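PDB 4PDY: aminoglycoside phosphotransferase, which probably transfers a phosphoryl group to a small-molecule substrate and binds histidine in this crystal. Local coordinates for residues Lys178-Leu186 with Arg307-Phe315. Residues are numbered along the deposited sequence; the frame is centred on the assembly and turned at random.
Sequences KDAFDQLLL and RIAHARYHF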
loop_
_atom_site.group_PDB
_atom_site.type_symbol
_atom_site.label_atom_id
_atom_site.label_comp_id
_atom_site.label_asym_id
_atom_site.label_seq_id
_atom_site.Cartn_x
_atom_site.Cartn_y
_atom_site.Cartn_z
ATOM N N LYS A 178 -8.244 -34.343 -0.676
ATOM C CA LYS A 178 -7.523 -33.119 -0.369
ATOM C C LYS A 178 -6.332 -32.966 -1.313
ATOM O O LYS A 178 -5.504 -33.865 -1.423
ATOM C CB LYS A 178 -7.039 -33.160 1.078
ATOM C CG LYS A 178 -8.160 -33.068 2.085
ATOM C CD LYS A 178 -7.682 -33.509 3.442
ATOM C CE LYS A 178 -8.798 -33.364 4.445
ATOM N NZ LYS A 178 -9.775 -34.487 4.379
ATOM N N ASP A 179 -6.242 -31.822 -1.982
ATOM C CA ASP A 179 -5.123 -31.545 -2.865
ATOM C C ASP A 179 -3.958 -31.014 -2.048
ATOM O O ASP A 179 -4.013 -30.937 -0.794
ATOM C CB ASP A 179 -5.554 -30.639 -4.027
ATOM C CG ASP A 179 -5.942 -29.219 -3.611
ATOM O OD1 ASP A 179 -5.454 -28.705 -2.576
ATOM O OD2 ASP A 179 -6.722 -28.581 -4.378
ATOM N N ALA A 180 -2.858 -30.707 -2.712
ATOM C CA ALA A 180 -1.649 -30.303 -2.005
ATOM C C ALA A 180 -1.876 -29.031 -1.200
ATOM O O ALA A 180 -1.380 -28.906 -0.083
ATOM C CB ALA A 180 -0.507 -30.112 -2.989
ATOM N N PHE A 181 -2.611 -28.086 -1.763
ATOM C CA PHE A 181 -2.953 -26.846 -1.056
ATOM C C PHE A 181 -3.754 -27.136 0.223
ATOM O O PHE A 181 -3.414 -26.648 1.302
ATOM C CB PHE A 181 -3.747 -25.894 -1.955
ATOM C CG PHE A 181 -3.983 -24.540 -1.345
ATOM C CD1 PHE A 181 -4.983 -24.381 -0.405
ATOM C CD2 PHE A 181 -3.215 -23.437 -1.670
ATOM C CE1 PHE A 181 -5.218 -23.155 0.182
ATOM C CE2 PHE A 181 -3.445 -22.210 -1.084
ATOM C CZ PHE A 181 -4.449 -22.066 -0.130
ATOM N N ASP A 182 -4.809 -27.926 0.099
ATOM C CA ASP A 182 -5.670 -28.272 1.228
ATOM C C ASP A 182 -4.829 -28.854 2.333
ATOM O O ASP A 182 -4.965 -28.461 3.494
ATOM C CB ASP A 182 -6.691 -29.318 0.798
ATOM C CG ASP A 182 -7.657 -28.833 -0.286
ATOM O OD1 ASP A 182 -8.009 -27.629 -0.327
ATOM O OD2 ASP A 182 -8.071 -29.706 -1.101
ATOM N N GLN A 183 -3.994 -29.828 1.996
ATOM C CA GLN A 183 -3.195 -30.504 3.016
ATOM C C GLN A 183 -2.204 -29.545 3.670
ATOM O O GLN A 183 -2.002 -29.555 4.882
ATOM C CB GLN A 183 -2.451 -31.702 2.424
ATOM C CG GLN A 183 -3.379 -32.791 1.924
ATOM C CD GLN A 183 -2.620 -33.934 1.309
ATOM O OE1 GLN A 183 -1.835 -34.588 1.985
ATOM N NE2 GLN A 183 -2.835 -34.178 0.022
ATOM N N LEU A 184 -1.538 -28.713 2.882
ATOM C CA LEU A 184 -0.590 -27.759 3.423
ATOM C C LEU A 184 -1.294 -26.754 4.359
ATOM O O LEU A 184 -0.805 -26.471 5.440
ATOM C CB LEU A 184 0.153 -27.052 2.289
ATOM C CG LEU A 184 1.110 -25.940 2.708
ATOM C CD1 LEU A 184 2.206 -26.441 3.640
ATOM C CD2 LEU A 184 1.725 -25.306 1.475
ATOM N N LEU A 185 -2.416 -26.205 3.927
ATOM C CA LEU A 185 -3.180 -25.293 4.789
ATOM C C LEU A 185 -3.558 -25.988 6.119
ATOM O O LEU A 185 -3.366 -25.423 7.199
ATOM C CB LEU A 185 -4.432 -24.790 4.056
ATOM C CG LEU A 185 -5.272 -23.792 4.864
ATOM C CD1 LEU A 185 -4.542 -22.465 5.036
ATOM C CD2 LEU A 185 -6.611 -23.591 4.183
ATOM N N LEU A 186 -4.037 -27.221 6.039
ATOM C CA LEU A 186 -4.407 -27.952 7.267
ATOM C C LEU A 186 -3.215 -28.174 8.195
ATOM O O LEU A 186 -3.366 -28.115 9.431
ATOM C CB LEU A 186 -5.103 -29.273 6.927
ATOM C CG LEU A 186 -6.506 -29.090 6.333
ATOM C CD1 LEU A 186 -6.940 -30.335 5.590
ATOM C CD2 LEU A 186 -7.516 -28.714 7.412
ATOM N N ARG A 307 -5.522 -14.358 2.651
ATOM C CA ARG A 307 -5.820 -13.795 1.316
ATOM C C ARG A 307 -5.800 -14.869 0.208
ATOM O O ARG A 307 -6.689 -14.926 -0.644
ATOM C CB ARG A 307 -4.862 -12.649 0.992
ATOM C CG ARG A 307 -5.204 -11.934 -0.314
ATOM C CD ARG A 307 -4.178 -10.904 -0.789
ATOM N NE ARG A 307 -2.786 -11.269 -0.528
ATOM C CZ ARG A 307 -1.922 -11.788 -1.406
ATOM N NH1 ARG A 307 -2.275 -12.047 -2.661
ATOM N NH2 ARG A 307 -0.685 -12.066 -1.013
ATOM N N ILE A 308 -4.776 -15.708 0.254
ATOM C CA ILE A 308 -4.595 -16.775 -0.714
ATOM C C ILE A 308 -5.716 -17.825 -0.586
ATOM O O ILE A 308 -6.327 -18.238 -1.566
ATOM C CB ILE A 308 -3.222 -17.462 -0.515
ATOM C CG1 ILE A 308 -2.076 -16.465 -0.663
ATOM C CG2 ILE A 308 -3.062 -18.653 -1.444
ATOM C CD1 ILE A 308 -0.855 -16.965 0.057
ATOM N N ALA A 309 -6.014 -18.245 0.656
ATOM C CA ALA A 309 -7.111 -19.203 0.835
ATOM C C ALA A 309 -8.468 -18.592 0.429
ATOM O O ALA A 309 -9.311 -19.272 -0.163
ATOM C CB ALA A 309 -7.156 -19.700 2.274
ATOM N N HIS A 310 -8.673 -17.323 0.751
ATOM C CA HIS A 310 -9.897 -16.648 0.374
ATOM C C HIS A 310 -10.108 -16.700 -1.129
ATOM O O HIS A 310 -11.179 -17.053 -1.611
ATOM C CB HIS A 310 -9.937 -15.210 0.877
ATOM C CG HIS A 310 -11.221 -14.514 0.582
ATOM N ND1 HIS A 310 -12.268 -14.465 1.472
ATOM C CD2 HIS A 310 -11.646 -13.865 -0.529
ATOM C CE1 HIS A 310 -13.273 -13.811 0.925
ATOM N NE2 HIS A 310 -12.929 -13.443 -0.294
ATOM N N ALA A 311 -9.058 -16.365 -1.876
ATOM C CA ALA A 311 -9.121 -16.443 -3.341
ATOM C C ALA A 311 -9.448 -17.861 -3.794
ATOM O O ALA A 311 -10.324 -18.080 -4.635
ATOM C CB ALA A 311 -7.819 -15.964 -3.958
ATOM N N ARG A 312 -8.762 -18.836 -3.212
ATOM C CA ARG A 312 -8.932 -20.222 -3.638
ATOM C C ARG A 312 -10.355 -20.734 -3.467
ATOM O O ARG A 312 -10.922 -21.335 -4.374
ATOM C CB ARG A 312 -7.991 -21.171 -2.924
ATOM C CG ARG A 312 -7.997 -22.579 -3.492
ATOM C CD ARG A 312 -6.832 -23.386 -2.970
ATOM N NE ARG A 312 -6.599 -24.635 -3.675
ATOM C CZ ARG A 312 -5.768 -24.777 -4.719
ATOM N NH1 ARG A 312 -5.123 -23.735 -5.223
ATOM N NH2 ARG A 312 -5.624 -25.981 -5.235
ATOM N N TYR A 313 -10.909 -20.513 -2.275
ATOM C CA TYR A 313 -12.145 -21.162 -1.893
ATOM C C TYR A 313 -13.385 -20.316 -2.170
ATOM O O TYR A 313 -14.471 -20.868 -2.340
ATOM C CB TYR A 313 -12.071 -21.539 -0.425
ATOM C CG TYR A 313 -10.973 -22.542 -0.098
ATOM C CD1 TYR A 313 -10.949 -23.805 -0.670
ATOM C CD2 TYR A 313 -9.992 -22.243 0.838
ATOM C CE1 TYR A 313 -9.952 -24.726 -0.345
ATOM C CE2 TYR A 313 -9.013 -23.156 1.171
ATOM C CZ TYR A 313 -8.992 -24.399 0.595
ATOM O OH TYR A 313 -8.021 -25.300 0.927
ATOM N N HIS A 314 -13.247 -18.990 -2.192
ATOM C CA HIS A 314 -14.366 -18.127 -2.556
ATOM C C HIS A 314 -14.443 -17.858 -4.051
ATOM O O HIS A 314 -15.523 -17.663 -4.583
ATOM C CB HIS A 314 -14.323 -16.791 -1.829
ATOM C CG HIS A 314 -14.602 -16.883 -0.363
ATOM N ND1 HIS A 314 -15.825 -16.551 0.184
ATOM C CD2 HIS A 314 -13.798 -17.217 0.666
ATOM C CE1 HIS A 314 -15.766 -16.711 1.491
ATOM N NE2 HIS A 314 -14.553 -17.116 1.809
ATOM N N PHE A 315 -13.281 -17.808 -4.700
ATOM C CA PHE A 315 -13.224 -17.473 -6.107
ATOM C C PHE A 315 -12.988 -18.752 -6.899
ATOM O O PHE A 315 -13.947 -19.388 -7.334
ATOM C CB PHE A 315 -12.203 -16.356 -6.385
ATOM C CG PHE A 315 -12.379 -15.117 -5.546
ATOM C CD1 PHE A 315 -13.612 -14.767 -5.009
ATOM C CD2 PHE A 315 -11.294 -14.289 -5.295
ATOM C CE1 PHE A 315 -13.735 -13.641 -4.210
ATOM C CE2 PHE A 315 -11.419 -13.148 -4.508
ATOM C CZ PHE A 315 -12.648 -12.829 -3.969
HETATM O O HOH W 1 -8.233 -26.853 -2.939
#
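Phe181 is the knob that joins helix 180-186 to helix 307-315, seated among Ile308, Ala309, Arg312 and Tyr313. The axes stay 12.2 Å apart at closest approach, and the ring reaches into that gap because its chi1 of -173° sets CG opposite the backbone N. Packing is tightest over one ring face, where Arg312 CD stands 3.4 Å from the Phe181 ring centroid in a CH-pi contact; the guanidinium continues flat along the same side, its plane only 10° from the ring's. Ile308 CG2 meets the ring edge at Phe181 CE2, 3.6 Å away, while Leu185 CD2 abuts the Tyr313 edge more loosely, 3.9 Å from Tyr313 CE2. Leu325 of helix 319-347 also touches Phe181.

The other flank is polar and holds one bridging water. Arg312 NH2 donates in its own plane to Asp179 OD2 (2.9 Å, 163°), a salt bridge that meets the carboxylate from above. Tyr313 OH gives a 2.6 Å bond to the anti lone pair of Asp182 OD1, with ring and carboxylate nearly coplanar. The water donates to Asp179 OD2 and Asp182 OD1 and accepts from Arg312 NE. A leucine in place of Arg312 would probably leave Asp179 OD2 without its cationic mate and this water without its donor. Asp179 and Asp182 also form the capping box of helix 180-186, so the same two carboxylates serve both cap and interface.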